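Long-range contact in periplasmic protein TorT (Vibrio parahaemolyticus, PDB 3O1I), which probably senses a small ligand in the periplasm as a solute-binding-type protein and passes the signal to a partner protein: residues T218-V232 against N239-Q251. Residues are numbered along the deposited sequence; the frame is centred on the assembly and turned at random.
Sequences THDIGLVSVYLSHGV and NKVLFAPTDKMVQ
Leu223 and Leu242 carry the hydrogen bond that joins the two segments. Leu242 N donates to Leu223 O at 2.9 Å, nearly straight (163° at the hydrogen) and close to the line of the carbonyl. Val241 CG1 also lies 3.4 Å from Leu223 O. A weaker CA-H...O contact follows further along, from Tyr227 CA to Pro245 O.

Apolar side chains meet along the middle of the contact. Val232 CG1 is anti to its backbone N (chi1 174°), which brings it 3.9 Å from Ala244 CB. Ser225 CB also touches that methyl, at 3.7 Å. Val224 CG1 meets the Phe243 ring at its edge, near the ring plane, 4.1 Å from CD2. The Tyr125 ring meets the Phe243 ring with its plane turned only about 10° from it.

Strand 222-225 is an outermost strand of a parallel sheet, hydrogen-bonded to strand 197-200. Helix 230-236 follows it, and the chain then returns along the outer edge of strand 222-225. The sheet belongs to one of the two alpha/beta lobes of the periplasmic binding protein fold.

Side-chain hydrogen bonds within each segment hold the chain near the contact. Ser229 OG caps helix 230-236 by accepting from Val232 N. Ser225 OG donates to Tyr227 O at 2.9 Å. Thr246 OG1 accepts from Lys248 N in an ST turn and also bonds Ser293; Leu228 CD2 lies 4.0 Å from this oxygen. At the other end, Lys240 NZ approaches Thr218 CG2. Lys240 NZ also gives a weak hydrogen bond to a water that bonds His219 NE2.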
loop_
_atom_site.group_PDB
_atom_site.type_symbol
_atom_site.label_atom_id
_atom_site.label_comp_id
_atom_site.label_asym_id
_atom_site.label_seq_id
_atom_site.Cartn_x
_atom_site.Cartn_y
_atom_site.Cartn_z
ATOM N N THR D 218 5.492 -3.512 -34.686
ATOM C CA THR D 218 4.454 -4.526 -34.722
ATOM C C THR D 218 4.730 -5.528 -35.825
ATOM O O THR D 218 4.624 -6.732 -35.616
ATOM C CB THR D 218 3.081 -3.881 -34.982
ATOM O OG1 THR D 218 2.642 -3.197 -33.802
ATOM C CG2 THR D 218 2.062 -4.929 -35.378
ATOM N N HIS D 219 5.089 -5.017 -36.999
ATOM C CA HIS D 219 5.371 -5.856 -38.161
ATOM C C HIS D 219 6.868 -6.064 -38.413
ATOM O O HIS D 219 7.275 -6.357 -39.532
ATOM C CB HIS D 219 4.708 -5.244 -39.404
ATOM C CG HIS D 219 3.222 -5.087 -39.279
ATOM N ND1 HIS D 219 2.365 -6.164 -39.187
ATOM C CD2 HIS D 219 2.447 -3.981 -39.176
ATOM C CE1 HIS D 219 1.127 -5.728 -39.029
ATOM N NE2 HIS D 219 1.149 -4.408 -39.018
ATOM N N ASP D 220 7.682 -5.930 -37.371
ATOM C CA ASP D 220 9.127 -6.100 -37.511
ATOM C C ASP D 220 9.667 -7.254 -36.668
ATOM O O ASP D 220 10.750 -7.780 -36.936
ATOM C CB ASP D 220 9.849 -4.800 -37.136
ATOM C CG ASP D 220 9.662 -3.702 -38.175
ATOM O OD1 ASP D 220 8.508 -3.292 -38.444
ATOM O OD2 ASP D 220 10.684 -3.245 -38.726
ATOM N N ILE D 221 8.910 -7.641 -35.646
ATOM C CA ILE D 221 9.293 -8.746 -34.776
ATOM C C ILE D 221 8.107 -9.705 -34.661
ATOM O O ILE D 221 6.999 -9.292 -34.325
ATOM C CB ILE D 221 9.695 -8.237 -33.376
ATOM C CG1 ILE D 221 10.975 -7.411 -33.485
ATOM C CG2 ILE D 221 9.916 -9.400 -32.429
ATOM C CD1 ILE D 221 11.426 -6.825 -32.183
ATOM N N GLY D 222 8.341 -10.979 -34.964
ATOM C CA GLY D 222 7.280 -11.971 -34.893
ATOM C C GLY D 222 7.194 -12.630 -33.531
ATOM O O GLY D 222 8.210 -13.074 -32.992
ATOM N N LEU D 223 5.977 -12.705 -32.985
ATOM C CA LEU D 223 5.735 -13.291 -31.664
ATOM C C LEU D 223 5.280 -14.756 -31.683
ATOM O O LEU D 223 4.291 -15.111 -32.326
ATOM C CB LEU D 223 4.708 -12.444 -30.916
ATOM C CG LEU D 223 5.021 -10.945 -30.942
ATOM C CD1 LEU D 223 3.984 -10.186 -30.122
ATOM C CD2 LEU D 223 6.441 -10.707 -30.421
ATOM N N VAL D 224 6.013 -15.594 -30.957
ATOM C CA VAL D 224 5.728 -17.018 -30.859
ATOM C C VAL D 224 5.642 -17.420 -29.387
ATOM O O VAL D 224 6.643 -17.367 -28.668
ATOM C CB VAL D 224 6.840 -17.837 -31.558
ATOM C CG1 VAL D 224 6.677 -19.321 -31.278
ATOM C CG2 VAL D 224 6.800 -17.580 -33.051
ATOM N N SER D 225 4.445 -17.821 -28.958
ATOM C CA SER D 225 4.170 -18.245 -27.580
ATOM C C SER D 225 4.629 -19.679 -27.308
ATOM O O SER D 225 4.745 -20.475 -28.235
ATOM C CB SER D 225 2.664 -18.158 -27.321
ATOM O OG SER D 225 2.368 -17.455 -26.127
ATOM N N VAL D 226 4.879 -20.012 -26.043
ATOM C CA VAL D 226 5.286 -21.372 -25.697
ATOM C C VAL D 226 4.084 -22.101 -25.089
ATOM O O VAL D 226 4.167 -23.283 -24.737
ATOM C CB VAL D 226 6.462 -21.376 -24.718
ATOM C CG1 VAL D 226 6.953 -22.796 -24.474
ATOM C CG2 VAL D 226 7.592 -20.554 -25.291
ATOM N N TYR D 227 2.966 -21.378 -24.975
ATOM C CA TYR D 227 1.697 -21.924 -24.475
ATOM C C TYR D 227 0.598 -20.902 -24.740
ATOM O O TYR D 227 0.889 -19.802 -25.199
ATOM C CB TYR D 227 1.775 -22.316 -22.981
ATOM C CG TYR D 227 1.921 -21.192 -21.971
ATOM C CD1 TYR D 227 0.794 -20.568 -21.429
ATOM C CD2 TYR D 227 3.187 -20.771 -21.537
ATOM C CE1 TYR D 227 0.920 -19.554 -20.479
ATOM C CE2 TYR D 227 3.325 -19.756 -20.589
ATOM C CZ TYR D 227 2.187 -19.146 -20.068
ATOM O OH TYR D 227 2.294 -18.079 -19.190
ATOM N N LEU D 228 -0.655 -21.247 -24.470
ATOM C CA LEU D 228 -1.750 -20.329 -24.764
ATOM C C LEU D 228 -2.409 -19.688 -23.559
ATOM O O LEU D 228 -2.368 -20.227 -22.454
ATOM C CB LEU D 228 -2.832 -21.052 -25.580
ATOM C CG LEU D 228 -4.042 -20.190 -25.957
ATOM C CD1 LEU D 228 -3.682 -19.285 -27.122
ATOM C CD2 LEU D 228 -5.204 -21.062 -26.316
ATOM N N SER D 229 -3.035 -18.539 -23.796
ATOM C CA SER D 229 -3.738 -17.786 -22.763
ATOM C C SER D 229 -4.751 -16.894 -23.459
ATOM O O SER D 229 -4.631 -16.639 -24.645
ATOM C CB SER D 229 -2.752 -16.935 -21.951
ATOM O OG SER D 229 -2.088 -15.959 -22.740
ATOM N N HIS D 230 -5.752 -16.420 -22.737
ATOM C CA HIS D 230 -6.765 -15.576 -23.356
ATOM C C HIS D 230 -6.172 -14.369 -24.064
ATOM O O HIS D 230 -6.818 -13.761 -24.916
ATOM C CB HIS D 230 -7.775 -15.092 -22.316
ATOM C CG HIS D 230 -8.519 -16.195 -21.631
ATOM N ND1 HIS D 230 -9.897 -16.245 -21.583
ATOM C CD2 HIS D 230 -8.079 -17.279 -20.949
ATOM C CE1 HIS D 230 -10.274 -17.313 -20.900
ATOM N NE2 HIS D 230 -9.191 -17.957 -20.503
ATOM N N GLY D 231 -4.944 -14.015 -23.713
ATOM C CA GLY D 231 -4.323 -12.863 -24.338
ATOM C C GLY D 231 -3.608 -13.265 -25.600
ATOM O O GLY D 231 -3.755 -12.618 -26.639
ATOM N N VAL D 232 -2.822 -14.334 -25.501
ATOM C CA VAL D 232 -2.085 -14.857 -26.649
ATOM C C VAL D 232 -3.079 -15.318 -27.719
ATOM O O VAL D 232 -2.775 -15.294 -28.905
ATOM C CB VAL D 232 -1.161 -16.024 -26.241
ATOM C CG1 VAL D 232 -0.523 -16.653 -27.468
ATOM C CG2 VAL D 232 -0.079 -15.506 -25.302
ATOM N N ASN D 239 -3.567 -11.639 -35.880
ATOM C CA ASN D 239 -2.221 -11.712 -36.460
ATOM C C ASN D 239 -1.142 -11.010 -35.643
ATOM O O ASN D 239 0.016 -10.919 -36.075
ATOM C CB ASN D 239 -2.228 -11.155 -37.885
ATOM C CG ASN D 239 -2.958 -12.060 -38.850
ATOM O OD1 ASN D 239 -2.379 -13.015 -39.375
ATOM N ND2 ASN D 239 -4.245 -11.784 -39.070
ATOM N N LYS D 240 -1.518 -10.520 -34.467
ATOM C CA LYS D 240 -0.557 -9.857 -33.610
ATOM C C LYS D 240 0.392 -10.931 -33.090
ATOM O O LYS D 240 1.486 -10.634 -32.610
ATOM C CB LYS D 240 -1.280 -9.153 -32.471
ATOM C CG LYS D 240 -2.307 -8.121 -32.944
ATOM C CD LYS D 240 -1.659 -6.994 -33.740
ATOM C CE LYS D 240 -2.634 -5.842 -33.946
ATOM N NZ LYS D 240 -1.969 -4.628 -34.491
ATOM N N VAL D 241 -0.029 -12.189 -33.204
ATOM C CA VAL D 241 0.790 -13.323 -32.774
ATOM C C VAL D 241 0.873 -14.315 -33.934
ATOM O O VAL D 241 -0.079 -14.471 -34.684
ATOM C CB VAL D 241 0.181 -14.053 -31.532
ATOM C CG1 VAL D 241 1.138 -15.133 -31.051
ATOM C CG2 VAL D 241 -0.086 -13.069 -30.408
ATOM N N LEU D 242 2.001 -14.988 -34.089
ATOM C CA LEU D 242 2.127 -15.938 -35.181
ATOM C C LEU D 242 1.675 -17.336 -34.802
ATOM O O LEU D 242 0.680 -17.844 -35.321
ATOM C CB LEU D 242 3.572 -15.995 -35.679
ATOM C CG LEU D 242 4.091 -14.658 -36.207
ATOM C CD1 LEU D 242 5.496 -14.817 -36.729
ATOM C CD2 LEU D 242 3.165 -14.154 -37.300
ATOM N N PHE D 243 2.409 -17.954 -33.888
ATOM C CA PHE D 243 2.112 -19.312 -33.453
ATOM C C PHE D 243 1.808 -19.400 -31.954
ATOM O O PHE D 243 1.836 -18.392 -31.250
ATOM C CB PHE D 243 3.300 -20.201 -33.821
ATOM C CG PHE D 243 3.134 -21.623 -33.415
ATOM C CD1 PHE D 243 2.001 -22.333 -33.783
ATOM C CD2 PHE D 243 4.110 -22.256 -32.655
ATOM C CE1 PHE D 243 1.827 -23.646 -33.376
ATOM C CE2 PHE D 243 3.947 -23.567 -32.244
ATOM C CZ PHE D 243 2.808 -24.268 -32.610
ATOM N N ALA D 244 1.503 -20.610 -31.485
ATOM C CA ALA D 244 1.194 -20.869 -30.081
ATOM C C ALA D 244 0.620 -22.273 -29.885
ATOM O O ALA D 244 -0.505 -22.565 -30.307
ATOM C CB ALA D 244 0.204 -19.840 -29.552
ATOM N N PRO D 245 1.393 -23.169 -29.252
ATOM C CA PRO D 245 0.906 -24.528 -29.020
ATOM C C PRO D 245 -0.068 -24.548 -27.849
ATOM O O PRO D 245 0.282 -24.115 -26.760
ATOM C CB PRO D 245 2.182 -25.294 -28.695
ATOM C CG PRO D 245 2.994 -24.273 -27.970
ATOM C CD PRO D 245 2.813 -23.061 -28.865
ATOM N N THR D 246 -1.282 -25.047 -28.061
ATOM C CA THR D 246 -2.269 -25.121 -26.985
ATOM C C THR D 246 -2.291 -26.518 -26.377
ATOM O O THR D 246 -2.500 -27.499 -27.096
ATOM C CB THR D 246 -3.677 -24.833 -27.499
ATOM O OG1 THR D 246 -4.617 -25.004 -26.434
ATOM C CG2 THR D 246 -4.028 -25.792 -28.608
ATOM N N ASP D 247 -2.076 -26.607 -25.063
ATOM C CA ASP D 247 -2.085 -27.895 -24.375
ATOM C C ASP D 247 -3.440 -28.119 -23.721
ATOM O O ASP D 247 -3.558 -28.805 -22.708
ATOM C CB ASP D 247 -0.934 -27.984 -23.350
ATOM C CG ASP D 247 -1.193 -27.198 -22.062
ATOM O OD1 ASP D 247 -2.052 -26.286 -22.046
ATOM O OD2 ASP D 247 -0.510 -27.499 -21.056
ATOM N N LYS D 248 -4.457 -27.523 -24.338
ATOM C CA LYS D 248 -5.843 -27.636 -23.903
ATOM C C LYS D 248 -5.952 -27.752 -22.400
ATOM O O LYS D 248 -5.807 -28.836 -21.835
ATOM C CB LYS D 248 -6.500 -28.849 -24.579
ATOM C CG LYS D 248 -6.610 -28.727 -26.091
ATOM C CD LYS D 248 -6.907 -30.059 -26.736
ATOM C CE LYS D 248 -6.377 -30.076 -28.159
ATOM N NZ LYS D 248 -5.997 -31.439 -28.627
ATOM N N MET D 249 -6.215 -26.615 -21.763
ATOM C CA MET D 249 -6.340 -26.534 -20.310
ATOM C C MET D 249 -7.710 -26.979 -19.787
ATOM O O MET D 249 -7.803 -27.875 -18.941
ATOM C CB MET D 249 -6.052 -25.099 -19.852
ATOM C CG MET D 249 -4.706 -24.539 -20.295
ATOM S SD MET D 249 -4.795 -23.516 -21.769
ATOM C CE MET D 249 -3.233 -23.875 -22.525
ATOM N N VAL D 250 -8.766 -26.332 -20.278
ATOM C CA VAL D 250 -10.123 -26.668 -19.862
ATOM C C VAL D 250 -10.287 -28.177 -19.813
ATOM O O VAL D 250 -10.862 -28.717 -18.875
ATOM C CB VAL D 250 -11.175 -26.103 -20.825
ATOM C CG1 VAL D 250 -12.546 -26.619 -20.432
ATOM C CG2 VAL D 250 -11.155 -24.582 -20.790
ATOM N N GLN D 251 -9.774 -28.861 -20.826
ATOM C CA GLN D 251 -9.866 -30.314 -20.870
ATOM C C GLN D 251 -8.919 -30.966 -19.871
ATOM O O GLN D 251 -9.252 -32.005 -19.302
ATOM C CB GLN D 251 -9.551 -30.820 -22.275
ATOM C CG GLN D 251 -9.467 -32.328 -22.392
ATOM C CD GLN D 251 -9.419 -32.784 -23.832
ATOM O OE1 GLN D 251 -8.411 -32.613 -24.522
ATOM N NE2 GLN D 251 -10.524 -33.354 -24.304
HETATM O O HOH W 1 -1.850 -3.997 -37.755
#